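Terminal uridylyltransferase 1 (Trypanosoma brucei, PDB 5HZD) adds uridines from UTP to the 3' end of guide RNAs and other RNAs during mitochondrial RNA editing. Local coordinates at residues 106-111 / 124-129; 345-350 / 396-401; 170-175 / 288-293. All coordinates share one frame; numbering follows the deposited sequence.

Interaction 1 (106-111 / 124-129)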
ATOM      1  N   VAL A 106      -3.881  14.311  -8.841  1.00 12.45           N
ATOM      2  CA  VAL A 106      -4.007  13.203  -7.893  1.00 12.05           C
ATOM      3  C   VAL A 106      -3.398  11.947  -8.511  1.00 11.91           C
ATOM      4  O   VAL A 106      -3.722  11.583  -9.637  1.00 12.60           O
ATOM      5  CB  VAL A 106      -5.498  12.951  -7.523  1.00 11.99           C
ATOM      6  CG1 VAL A 106      -5.630  11.741  -6.550  1.00 11.64           C
ATOM      7  CG2 VAL A 106      -6.098  14.198  -6.837  1.00 12.16           C
ATOM      8  N   PHE A 107      -2.508  11.289  -7.759  1.00 11.65           N
ATOM      9  CA  PHE A 107      -1.833  10.070  -8.218  1.00 12.22           C
ATOM     10  C   PHE A 107      -2.232   8.946  -7.281  1.00 13.48           C
ATOM     11  O   PHE A 107      -2.121   9.112  -6.065  1.00 13.14           O
ATOM     12  CB  PHE A 107      -0.317  10.244  -8.053  1.00 11.72           C
ATOM     13  CG  PHE A 107       0.286  11.356  -8.893  1.00 11.93           C
ATOM     14  CD1 PHE A 107       0.073  12.697  -8.544  1.00 12.12           C
ATOM     15  CD2 PHE A 107       1.122  11.076  -9.967  1.00 15.56           C
ATOM     16  CE1 PHE A 107       0.622  13.722  -9.283  1.00 13.17           C
ATOM     17  CE2 PHE A 107       1.699  12.110 -10.701  1.00 17.52           C
ATOM     18  CZ  PHE A 107       1.433  13.429 -10.378  1.00 16.57           C
ATOM     19  N   ILE A 108      -2.690   7.804  -7.795  1.00 11.78           N
ATOM     20  CA  ILE A 108      -2.887   6.635  -6.916  1.00 12.07           C
ATOM     21  C   ILE A 108      -1.543   5.949  -6.654  1.00 14.85           C
ATOM     22  O   ILE A 108      -0.731   5.794  -7.573  1.00 14.16           O
ATOM     23  CB  ILE A 108      -3.856   5.637  -7.525  1.00 11.26           C
ATOM     24  CG1 ILE A 108      -5.265   6.242  -7.540  1.00 12.37           C
ATOM     25  CG2 ILE A 108      -3.830   4.291  -6.735  1.00 11.86           C
ATOM     26  CD1 ILE A 108      -6.317   5.391  -8.275  1.00 14.12           C
ATOM     27  N   PHE A 109      -1.311   5.528  -5.414  1.00 12.21           N
ATOM     28  CA  PHE A 109      -0.164   4.630  -5.164  1.00 10.83           C
ATOM     29  C   PHE A 109      -0.572   3.536  -4.217  1.00 10.25           C
ATOM     30  O   PHE A 109      -1.748   3.423  -3.880  1.00 12.70           O
ATOM     31  CB  PHE A 109       1.103   5.395  -4.740  1.00 12.59           C
ATOM     32  CG  PHE A 109       1.022   6.071  -3.389  1.00 11.82           C
ATOM     33  CD1 PHE A 109       0.420   7.315  -3.245  1.00 13.01           C
ATOM     34  CD2 PHE A 109       1.572   5.472  -2.276  1.00 14.80           C
ATOM     35  CE1 PHE A 109       0.395   7.956  -1.985  1.00 13.99           C
ATOM     36  CE2 PHE A 109       1.523   6.069  -1.020  1.00 13.37           C
ATOM     37  CZ  PHE A 109       0.920   7.332  -0.877  1.00 13.99           C
ATOM     38  N   GLY A 110       0.391   2.693  -3.834  1.00 11.75           N
ATOM     39  CA  GLY A 110       0.056   1.521  -3.049  1.00 14.27           C
ATOM     40  C   GLY A 110      -0.164   0.263  -3.853  1.00 12.90           C
ATOM     41  O   GLY A 110       0.361   0.127  -4.956  1.00 12.40           O
ATOM     42  N   SER A 111      -0.951  -0.660  -3.297  1.00 13.47           N
ATOM     43  CA  SER A 111      -1.031  -1.999  -3.879  0.77 15.16           C
ATOM     44  C   SER A 111      -1.689  -2.070  -5.251  1.00 13.90           C
ATOM     45  O   SER A 111      -1.424  -2.997  -6.005  1.00 14.35           O
ATOM     46  CB  SER A 111      -1.684  -3.000  -2.917  0.77 16.55           C
ATOM     47  OG  SER A 111      -3.068  -2.728  -2.748  0.77 14.85           O
ATOM     48  N   ILE A 124      -6.979   2.673  -0.651  1.00 15.29           N
ATOM     49  CA  ILE A 124      -6.328   3.314  -1.792  1.00 12.22           C
ATOM     50  C   ILE A 124      -5.521   4.469  -1.234  1.00 14.28           C
ATOM     51  O   ILE A 124      -6.021   5.190  -0.381  1.00 14.26           O
ATOM     52  CB  ILE A 124      -7.391   3.886  -2.775  1.00 13.26           C
ATOM     53  CG1 ILE A 124      -8.138   2.733  -3.457  1.00 14.38           C
ATOM     54  CG2 ILE A 124      -6.756   4.844  -3.807  1.00 15.94           C
ATOM     55  CD1 ILE A 124      -7.299   1.900  -4.456  1.00 15.75           C
ATOM     56  N   ASP A 125      -4.271   4.618  -1.663  1.00 11.02           N
ATOM     57  CA  ASP A 125      -3.495   5.816  -1.322  1.00 11.79           C
ATOM     58  C   ASP A 125      -3.589   6.831  -2.443  1.00 10.50           C
ATOM     59  O   ASP A 125      -3.414   6.492  -3.618  1.00 12.04           O
ATOM     60  CB  ASP A 125      -2.015   5.474  -1.116  1.00 15.38           C
ATOM     61  CG  ASP A 125      -1.774   4.761   0.195  1.00 29.47           C
ATOM     62  OD1 ASP A 125      -1.786   5.452   1.235  1.00 33.13           O
ATOM     63  OD2 ASP A 125      -1.576   3.527   0.171  1.00 28.41           O
ATOM     64  N   PHE A 126      -3.858   8.083  -2.084  1.00 12.03           N
ATOM     65  CA  PHE A 126      -3.901   9.153  -3.079  1.00 11.66           C
ATOM     66  C   PHE A 126      -2.837  10.157  -2.689  1.00 14.19           C
ATOM     67  O   PHE A 126      -2.815  10.628  -1.547  1.00 14.60           O
ATOM     68  CB  PHE A 126      -5.251   9.893  -3.027  1.00 10.98           C
ATOM     69  CG  PHE A 126      -6.423   9.116  -3.526  1.00 11.01           C
ATOM     70  CD1 PHE A 126      -6.487   8.704  -4.851  1.00 11.30           C
ATOM     71  CD2 PHE A 126      -7.536   8.924  -2.715  1.00 11.12           C
ATOM     72  CE1 PHE A 126      -7.605   8.031  -5.348  1.00 12.93           C
ATOM     73  CE2 PHE A 126      -8.659   8.263  -3.189  1.00 11.15           C
ATOM     74  CZ  PHE A 126      -8.716   7.821  -4.506  1.00 12.03           C
ATOM     75  N   ALA A 127      -1.953  10.490  -3.618  1.00 11.00           N
ATOM     76  CA  ALA A 127      -0.985  11.572  -3.407  1.00 11.18           C
ATOM     77  C   ALA A 127      -1.440  12.786  -4.203  1.00 11.47           C
ATOM     78  O   ALA A 127      -1.789  12.661  -5.371  1.00 12.25           O
ATOM     79  CB  ALA A 127       0.396  11.153  -3.938  1.00 12.05           C
ATOM     80  N   VAL A 128      -1.411  13.962  -3.589  1.00 11.67           N
ATOM     81  CA  VAL A 128      -1.838  15.200  -4.261  1.00 12.00           C
ATOM     82  C   VAL A 128      -0.594  16.055  -4.473  1.00 13.05           C
ATOM     83  O   VAL A 128       0.012  16.511  -3.510  1.00 13.87           O
ATOM     84  CB  VAL A 128      -2.835  15.955  -3.344  1.00 12.96           C
ATOM     85  CG1 VAL A 128      -3.221  17.329  -3.950  1.00 13.47           C
ATOM     86  CG2 VAL A 128      -4.090  15.077  -3.101  1.00 13.31           C
ATOM     87  N   VAL A 129      -0.208  16.283  -5.731  1.00 12.59           N
ATOM     88  CA  VAL A 129       1.067  16.906  -6.051  1.00 12.81           C
ATOM     89  C   VAL A 129       0.902  17.854  -7.233  1.00 13.24           C
ATOM     90  O   VAL A 129       0.264  17.497  -8.250  1.00 13.94           O
ATOM     91  CB  VAL A 129       2.125  15.840  -6.473  1.00 13.05           C
ATOM     92  CG1 VAL A 129       3.476  16.514  -6.799  1.00 16.06           C
ATOM     93  CG2 VAL A 129       2.290  14.793  -5.358  1.00 15.02           C
TER
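Phe107 and Ala127 hold each other through both backbone groups. Phe107 N gives a hydrogen bond to Ala127 O at 2.8 Å, and Ala127 N returns one to Phe107 O at 2.8 Å; both run in the carbonyl plane, nearly straight. The third bond, from Phe109 N to Asp125 O, is 2.9 Å long, and its donor sits 36° out of the carbonyl plane. The strands are antiparallel, and Val106–Val128 and Ile108–Phe126 are non-hydrogen-bonded pairs.

On the face of Phe109 and Asp125, a CH-pi contact dominates. Asp125 CB lies 3.4 Å from the Phe109 ring centroid, almost on the ring normal. The carboxylate is stacked on the ring with planes 18° apart. Phe109 reaches it because CG sits between the backbone N and carbonyl carbon (chi1 67°). Ala127 CB touches Phe109 CE1 at 3.7 Å.

On the other face apolar side chains meet. Val106 CG1 meets Phe126 CD1 at 3.6 Å, and Ile108 CG1 lies 3.7 Å from Phe126 CE1.

Gly110 is the N-cap of helix 111-114, where Ser111 probably contacts UTP; Asp125 probably binds the catalytic magnesium. A Gly-Ser pair after one strand and metal-binding aspartates on the next are characteristic of the nucleotidyltransferase palm.

Interaction 2 (345-350 / 396-401)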
ATOM      1  N   TYR A 345      14.318  -9.340  -3.113  1.00 11.35           N
ATOM      2  CA  TYR A 345      15.765  -9.582  -3.000  1.00 11.63           C
ATOM      3  C   TYR A 345      16.058 -11.058  -3.211  1.00 12.61           C
ATOM      4  O   TYR A 345      16.997 -11.416  -3.931  1.00 12.09           O
ATOM      5  CB  TYR A 345      16.290  -9.128  -1.632  1.00 11.64           C
ATOM      6  CG  TYR A 345      17.733  -9.464  -1.385  1.00 12.25           C
ATOM      7  CD1 TYR A 345      18.745  -8.688  -1.932  1.00 12.92           C
ATOM      8  CD2 TYR A 345      18.069 -10.569  -0.592  1.00 12.95           C
ATOM      9  CE1 TYR A 345      20.116  -9.008  -1.694  1.00 12.61           C
ATOM     10  CE2 TYR A 345      19.403 -10.880  -0.342  1.00 12.43           C
ATOM     11  CZ  TYR A 345      20.404 -10.104  -0.900  1.00 13.46           C
ATOM     12  OH  TYR A 345      21.725 -10.421  -0.680  1.00 14.45           O
ATOM     13  N   TYR A 346      15.249 -11.911  -2.596  1.00 11.69           N
ATOM     14  CA  TYR A 346      15.361 -13.358  -2.830  1.00 11.88           C
ATOM     15  C   TYR A 346      15.186 -13.701  -4.318  1.00 12.01           C
ATOM     16  O   TYR A 346      15.979 -14.472  -4.891  1.00 13.56           O
ATOM     17  CB  TYR A 346      14.348 -14.092  -1.954  1.00 11.76           C
ATOM     18  CG  TYR A 346      13.980 -15.474  -2.442  1.00 11.93           C
ATOM     19  CD1 TYR A 346      14.864 -16.541  -2.311  1.00 12.23           C
ATOM     20  CD2 TYR A 346      12.747 -15.696  -3.018  1.00 12.06           C
ATOM     21  CE1 TYR A 346      14.505 -17.819  -2.723  1.00 13.25           C
ATOM     22  CE2 TYR A 346      12.377 -16.954  -3.456  1.00 13.94           C
ATOM     23  CZ  TYR A 346      13.270 -18.003  -3.326  1.00 13.93           C
ATOM     24  OH  TYR A 346      12.888 -19.269  -3.739  1.00 17.18           O
ATOM     25  N   LEU A 347      14.154 -13.158  -4.961  1.00 11.84           N
ATOM     26  CA  LEU A 347      13.944 -13.427  -6.376  1.00 12.02           C
ATOM     27  C   LEU A 347      15.136 -13.006  -7.213  1.00 12.29           C
ATOM     28  O   LEU A 347      15.494 -13.711  -8.168  1.00 14.36           O
ATOM     29  CB  LEU A 347      12.671 -12.715  -6.904  1.00 11.83           C
ATOM     30  CG  LEU A 347      11.351 -13.164  -6.259  1.00 13.78           C
ATOM     31  CD1 LEU A 347      10.183 -12.337  -6.835  1.00 17.07           C
ATOM     32  CD2 LEU A 347      11.120 -14.690  -6.453  1.00 13.59           C
ATOM     33  N   VAL A 348      15.743 -11.859  -6.899  1.00 12.24           N
ATOM     34  CA  VAL A 348      16.870 -11.393  -7.688  1.00 12.56           C
ATOM     35  C   VAL A 348      18.061 -12.292  -7.445  1.00 15.04           C
ATOM     36  O   VAL A 348      18.727 -12.724  -8.392  1.00 16.36           O
ATOM     37  CB  VAL A 348      17.246  -9.955  -7.305  1.00 14.05           C
ATOM     38  CG1 VAL A 348      18.625  -9.581  -7.920  1.00 17.44           C
ATOM     39  CG2 VAL A 348      16.163  -8.980  -7.735  1.00 13.66           C
ATOM     40  N   GLN A 349      18.335 -12.610  -6.176  1.00 16.44           N
ATOM     41  CA  GLN A 349      19.571 -13.343  -5.844  1.00 18.59           C
ATOM     42  C   GLN A 349      19.529 -14.745  -6.405  1.00 20.07           C
ATOM     43  O   GLN A 349      20.571 -15.311  -6.769  1.00 20.77           O
ATOM     44  CB  GLN A 349      19.840 -13.353  -4.334  1.00 15.93           C
ATOM     45  CG  GLN A 349      20.175 -12.000  -3.786  1.00 18.69           C
ATOM     46  CD  GLN A 349      21.387 -11.389  -4.442  1.00 24.09           C
ATOM     47  OE1 GLN A 349      22.411 -12.054  -4.602  1.00 24.67           O
ATOM     48  NE2 GLN A 349      21.291 -10.111  -4.823  1.00 21.91           N
ATOM     49  N   LYS A 350      18.327 -15.293  -6.512  1.00 15.76           N
ATOM     50  CA  LYS A 350      18.131 -16.645  -7.038  1.00 17.79           C
ATOM     51  C   LYS A 350      17.876 -16.687  -8.541  1.00 20.02           C
ATOM     52  O   LYS A 350      17.732 -17.766  -9.118  1.00 27.17           O
ATOM     53  CB  LYS A 350      17.004 -17.358  -6.278  1.00 21.32           C
ATOM     54  CG  LYS A 350      17.364 -17.709  -4.828  1.00 21.06           C
ATOM     55  CD  LYS A 350      18.538 -18.693  -4.770  1.00 30.03           C
ATOM     56  CE  LYS A 350      18.784 -19.212  -3.360  1.00 35.45           C
ATOM     57  NZ  LYS A 350      19.963 -20.142  -3.369  1.00 35.25           N
ATOM     58  N   GLY A 396       4.915 -22.825  -5.581  1.00 13.57           N
ATOM     59  CA  GLY A 396       5.249 -23.568  -4.383  1.00 13.71           C
ATOM     60  C   GLY A 396       6.751 -23.660  -4.174  1.00 13.62           C
ATOM     61  O   GLY A 396       7.250 -23.442  -3.058  1.00 13.70           O
ATOM     62  N   ASP A 397       7.487 -23.976  -5.231  1.00 14.85           N
ATOM     63  CA  ASP A 397       8.948 -24.071  -5.137  1.00 16.01           C
ATOM     64  C   ASP A 397       9.547 -22.740  -4.665  1.00 15.93           C
ATOM     65  O   ASP A 397      10.484 -22.696  -3.847  1.00 14.91           O
ATOM     66  CB  ASP A 397       9.556 -24.311  -6.516  1.00 16.35           C
ATOM     67  CG  ASP A 397       9.417 -25.728  -7.004  1.00 29.29           C
ATOM     68  OD1 ASP A 397       9.100 -26.640  -6.204  1.00 32.73           O
ATOM     69  OD2 ASP A 397       9.654 -25.923  -8.224  1.00 34.27           O
ATOM     70  N   MET A 398       9.042 -21.649  -5.226  1.00 13.11           N
ATOM     71  CA  MET A 398       9.581 -20.332  -4.909  1.00 12.74           C
ATOM     72  C   MET A 398       9.300 -19.909  -3.483  1.00 13.12           C
ATOM     73  O   MET A 398      10.155 -19.324  -2.818  1.00 13.23           O
ATOM     74  CB  MET A 398       9.032 -19.311  -5.891  1.00 15.50           C
ATOM     75  CG  MET A 398       9.594 -19.579  -7.271  1.00 16.92           C
ATOM     76  SD  MET A 398       8.690 -18.707  -8.579  1.00 18.26           S
ATOM     77  CE  MET A 398       9.217 -17.006  -8.314  1.00 14.07           C
ATOM     78  N   LEU A 399       8.095 -20.206  -3.007  1.00 12.52           N
ATOM     79  CA  LEU A 399       7.752 -19.843  -1.632  1.00 12.62           C
ATOM     80  C   LEU A 399       8.515 -20.676  -0.608  1.00 15.79           C
ATOM     81  O   LEU A 399       9.055 -20.138   0.368  1.00 14.71           O
ATOM     82  CB  LEU A 399       6.244 -19.921  -1.385  1.00 14.70           C
ATOM     83  CG  LEU A 399       5.847 -19.211  -0.092  1.00 18.32           C
ATOM     84  CD1 LEU A 399       6.043 -17.714  -0.207  1.00 19.87           C
ATOM     85  CD2 LEU A 399       4.373 -19.546   0.292  1.00 21.06           C
ATOM     86  N   VAL A 400       8.602 -21.986  -0.819  1.00 14.32           N
ATOM     87  CA  VAL A 400       9.418 -22.815   0.067  1.00 16.13           C
ATOM     88  C   VAL A 400      10.864 -22.319   0.041  1.00 15.99           C
ATOM     89  O   VAL A 400      11.536 -22.212   1.074  1.00 16.15           O
ATOM     90  CB  VAL A 400       9.366 -24.280  -0.399  1.00 19.93           C
ATOM     91  CG1 VAL A 400      10.411 -25.123   0.358  1.00 32.50           C
ATOM     92  CG2 VAL A 400       8.005 -24.791  -0.170  1.00 20.46           C
ATOM     93  N   GLY A 401      11.318 -21.949  -1.149  1.00 13.66           N
ATOM     94  CA  GLY A 401      12.671 -21.481  -1.330  1.00 14.55           C
ATOM     95  C   GLY A 401      12.943 -20.176  -0.593  1.00 13.28           C
ATOM     96  O   GLY A 401      14.065 -19.962  -0.130  1.00 14.34           O
TER
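Tyr346 and Leu347 reach across from helix 336-349 to two places on helix 385-409. The short helical segments are well separated, with axes 11.1 Å apart and at 109° to each other, and the gap is bridged by side chains.

Tyr346 does most of this. Its CG is anti to the backbone N (chi1 158°), and this extends the ring toward the second helix. The phenol end comes up against Met398 O and the backbone of Gly401. Tyr346 OH lies 2.9 Å from Met398 O, at most a weak hydrogen bond. The ring also lies against the backbone. Tyr346 CE1 is 3.4 Å from Gly401 O, and Tyr346 CE2 is 3.3 Å from Met398 O; both carbonyl oxygens stand obliquely to the ring. Gly401 has no side chain, and here the hydroxyl comes close to the backbone: Tyr346 OH is 3.3 Å from Gly401 C.

Leu347 and Met398 make the apolar part. Their side chains cross at about a right angle. The Met398 chain bends at its last torsion (chi3 73°), and its methyl CE meets Leu347 CD2 at 3.5 Å. One methyl on each side carries this contact.

Around the pair, Phe402 packs on Tyr346, and Lys350 forms a salt bridge with Glu409 further along helix 385-409. Leu347 also touches Ala310 of helix 310-324. Leu399 and Val400 point away from this contact; both touch helix 59-76, and Leu399 also packs on helix 310-324, so this contact lies within a bundle of helices.

Interaction 3 (170-175 / 288-293)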
ATOM      1  N   ALA A 170       0.322  14.427  12.363  1.00 34.27           N
ATOM      2  CA  ALA A 170       1.200  13.271  12.218  1.00 32.62           C
ATOM      3  C   ALA A 170       2.532  13.710  11.600  1.00 34.04           C
ATOM      4  O   ALA A 170       2.657  14.839  11.124  1.00 34.04           O
ATOM      5  CB  ALA A 170       0.550  12.236  11.353  1.00 28.20           C
ATOM      6  N   ARG A 171       3.520  12.817  11.592  1.00 36.92           N
ATOM      7  CA  ARG A 171       4.824  13.138  11.018  1.00 38.72           C
ATOM      8  C   ARG A 171       4.638  13.463   9.540  1.00 35.04           C
ATOM      9  O   ARG A 171       5.290  14.354   8.985  1.00 34.81           O
ATOM     10  CB  ARG A 171       5.783  11.958  11.185  1.00 46.65           C
ATOM     11  CG  ARG A 171       7.235  12.350  11.425  1.00 54.96           C
ATOM     12  CD  ARG A 171       8.136  11.121  11.408  1.00 58.79           C
ATOM     13  NE  ARG A 171       7.822  10.237  10.283  1.00 60.13           N
ATOM     14  CZ  ARG A 171       8.308  10.378   9.052  1.00 59.78           C
ATOM     15  NH1 ARG A 171       9.138  11.373   8.771  1.00 60.71           N
ATOM     16  NH2 ARG A 171       7.963   9.520   8.097  1.00 57.84           N
ATOM     17  N   VAL A 172       3.732  12.723   8.913  1.00 32.22           N
ATOM     18  CA  VAL A 172       3.281  13.022   7.565  1.00 30.85           C
ATOM     19  C   VAL A 172       1.786  13.326   7.693  1.00 22.67           C
ATOM     20  O   VAL A 172       0.989  12.404   7.871  1.00 21.91           O
ATOM     21  CB  VAL A 172       3.492  11.827   6.619  1.00 35.53           C
ATOM     22  CG1 VAL A 172       3.115  12.196   5.206  1.00 34.35           C
ATOM     23  CG2 VAL A 172       4.947  11.358   6.658  1.00 43.20           C
ATOM     24  N   PRO A 173       1.400  14.617   7.655  1.00 20.65           N
ATOM     25  CA  PRO A 173      -0.035  14.885   7.795  1.00 16.21           C
ATOM     26  C   PRO A 173      -0.823  14.326   6.627  1.00 16.83           C
ATOM     27  O   PRO A 173      -0.391  14.396   5.472  1.00 18.14           O
ATOM     28  CB  PRO A 173      -0.108  16.414   7.758  1.00 16.73           C
ATOM     29  CG  PRO A 173       1.275  16.846   8.226  1.00 20.22           C
ATOM     30  CD  PRO A 173       2.182  15.861   7.575  1.00 18.62           C
ATOM     31  N   ILE A 174      -1.977  13.741   6.928  1.00 13.87           N
ATOM     32  CA  ILE A 174      -2.802  13.104   5.907  1.00 13.08           C
ATOM     33  C   ILE A 174      -4.268  13.296   6.263  1.00 12.18           C
ATOM     34  O   ILE A 174      -4.601  13.769   7.355  1.00 13.65           O
ATOM     35  CB  ILE A 174      -2.529  11.588   5.773  1.00 14.64           C
ATOM     36  CG1 ILE A 174      -2.768  10.883   7.114  1.00 18.07           C
ATOM     37  CG2 ILE A 174      -1.101  11.328   5.311  1.00 15.90           C
ATOM     38  CD1 ILE A 174      -2.829   9.341   6.959  1.00 16.70           C
ATOM     39  N   ILE A 175      -5.138  12.970   5.307  1.00 11.73           N
ATOM     40  CA  ILE A 175      -6.562  12.827   5.570  1.00 11.84           C
ATOM     41  C   ILE A 175      -6.907  11.364   5.390  1.00 14.32           C
ATOM     42  O   ILE A 175      -6.597  10.777   4.370  1.00 14.10           O
ATOM     43  CB  ILE A 175      -7.415  13.644   4.556  1.00 11.93           C
ATOM     44  CG1 ILE A 175      -7.143  15.149   4.721  1.00 12.95           C
ATOM     45  CG2 ILE A 175      -8.918  13.356   4.807  1.00 13.67           C
ATOM     46  CD1 ILE A 175      -7.780  15.995   3.605  1.00 13.94           C
ATOM     47  N   SER A 288      -2.474  12.082   0.958  1.00 11.16           N
ATOM     48  CA  SER A 288      -1.232  12.713   1.365  1.00 11.82           C
ATOM     49  C   SER A 288      -0.736  13.627   0.270  1.00 12.14           C
ATOM     50  O   SER A 288      -1.335  13.688  -0.817  1.00 13.06           O
ATOM     51  CB  SER A 288      -0.177  11.640   1.659  1.00 15.91           C
ATOM     52  OG  SER A 288      -0.002  10.791   0.520  1.00 17.89           O
ATOM     53  N   PHE A 289       0.359  14.337   0.557  1.00 15.24           N
ATOM     54  CA  PHE A 289       0.800  15.419  -0.318  1.00 13.89           C
ATOM     55  C   PHE A 289       2.218  15.244  -0.830  1.00 15.53           C
ATOM     56  O   PHE A 289       2.797  16.164  -1.428  1.00 15.95           O
ATOM     57  CB  PHE A 289       0.659  16.761   0.415  1.00 15.85           C
ATOM     58  CG  PHE A 289      -0.749  17.069   0.813  1.00 15.90           C
ATOM     59  CD1 PHE A 289      -1.620  17.660  -0.095  1.00 13.67           C
ATOM     60  CD2 PHE A 289      -1.227  16.714   2.076  1.00 15.74           C
ATOM     61  CE1 PHE A 289      -2.931  17.942   0.237  1.00 15.53           C
ATOM     62  CE2 PHE A 289      -2.539  16.979   2.414  1.00 18.10           C
ATOM     63  CZ  PHE A 289      -3.394  17.585   1.503  1.00 18.52           C
ATOM     64  N   ARG A 290       2.781  14.067  -0.581  1.00 19.09           N
ATOM     65  CA  ARG A 290       4.156  13.798  -0.985  1.00 16.43           C
ATOM     66  C   ARG A 290       4.256  12.776  -2.100  1.00 16.12           C
ATOM     67  O   ARG A 290       3.353  11.973  -2.312  1.00 18.69           O
ATOM     68  CB  ARG A 290       4.948  13.295   0.228  1.00 18.36           C
ATOM     69  CG  ARG A 290       4.879  14.283   1.395  1.00 19.33           C
ATOM     70  CD  ARG A 290       5.766  13.871   2.556  1.00 19.76           C
ATOM     71  NE  ARG A 290       5.541  14.758   3.695  1.00 21.82           N
ATOM     72  CZ  ARG A 290       6.215  14.672   4.838  1.00 27.09           C
ATOM     73  NH1 ARG A 290       7.141  13.731   4.983  1.00 30.25           N
ATOM     74  NH2 ARG A 290       5.962  15.515   5.829  1.00 26.48           N
ATOM     75  N   ALA A 291       5.376  12.786  -2.811  1.00 19.48           N
ATOM     76  CA  ALA A 291       5.535  11.924  -3.984  1.00 18.71           C
ATOM     77  C   ALA A 291       6.254  10.613  -3.709  1.00 16.96           C
ATOM     78  O   ALA A 291       6.233   9.717  -4.556  1.00 18.31           O
ATOM     79  CB  ALA A 291       6.248  12.678  -5.099  1.00 21.40           C
ATOM     80  N   PHE A 292       6.885  10.459  -2.545  1.00 18.07           N
ATOM     81  CA  PHE A 292       7.761   9.305  -2.346  0.53 19.12           C
ATOM     82  C   PHE A 292       7.070   7.952  -2.529  1.00 19.15           C
ATOM     83  O   PHE A 292       7.676   7.025  -3.070  1.00 17.40           O
ATOM     84  CB  PHE A 292       8.509   9.382  -0.998  0.53 19.29           C
ATOM     85  CG  PHE A 292       7.673   9.001   0.198  0.53 20.57           C
ATOM     86  CD1 PHE A 292       7.674   7.702   0.674  0.53 21.50           C
ATOM     87  CD2 PHE A 292       6.925   9.958   0.877  0.53 21.37           C
ATOM     88  CE1 PHE A 292       6.916   7.346   1.775  0.53 24.71           C
ATOM     89  CE2 PHE A 292       6.174   9.611   1.995  0.53 19.89           C
ATOM     90  CZ  PHE A 292       6.167   8.299   2.435  0.53 22.23           C
ATOM     91  N   GLY A 293       5.821   7.831  -2.094  1.00 14.21           N
ATOM     92  CA  GLY A 293       5.135   6.561  -2.195  1.00 13.43           C
ATOM     93  C   GLY A 293       4.862   6.142  -3.625  1.00 15.03           C
ATOM     94  O   GLY A 293       4.782   4.949  -3.937  1.00 14.07           O
TER
HETATM   95  O   HOH W   1       1.316  14.468   3.252  1.00 20.48           O
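Val172 and Arg290 bury more surface in this contact than any other residues. Val172 CG1 sits 3.8 Å above the guanidinium plane, offset toward its rim, and Val172 CG2 is 3.6 Å from Arg290 NH1. The Arg290 chain is extended from CG to NE, which carries its flat end to the valine, whose methyls lie over one face. Pro173 CD lies 4.2 Å from Arg290 NH2. Within the strand, Ile174 CG2 meets Ser288 CB at 3.8 Å.

The polar links are less direct. One water joins the two segments. It donates to Pro173 O at 2.8 Å and accepts from Phe289 N at 2.9 Å, and so serves both backbone groups at once. The Phe289 ring turns its edge to the same carbonyl, with Phe289 CD2 4.2 Å from Pro173 O.

The charged partner of Arg290 lies outside both segments: Arg290 NE forms a salt bridge with Glu143 at the start of helix 143-156. Arg171 NH1 and Arg290 NH1 are 4.9 Å apart.

Arg171 probably binds RNA, as in related enzymes. A sulfate ion, probably from the crystallisation liquor, lies near the Arg171 side chain, which is consistent with an anion-receiving surface there. Glu143 would probably offset part of the charge of Arg290 while holding it beside Val172.

In the fold
From the N terminus, interaction 1 comes first and closes a short loop of 12 residues between strands 105-109 and 124-129. Interaction 3 then joins residues 170-175 to 288-293 over 112 residues, a span that holds the separate four-stranded sheet. Interaction 2 is last, closing a loop of 45 residues between helices 336-349 and 385-409. The three follow in series; none nests or crosses. Interactions 1 and 3 touch in the five-stranded palm sheet, where strand 285-288 lies between strands 124-129 and 174-177, and backbone bonds join Ser288 to Phe126 and Val128. Interaction 2 stands apart in the helical region, its centre about 30 Å from that of interaction 1.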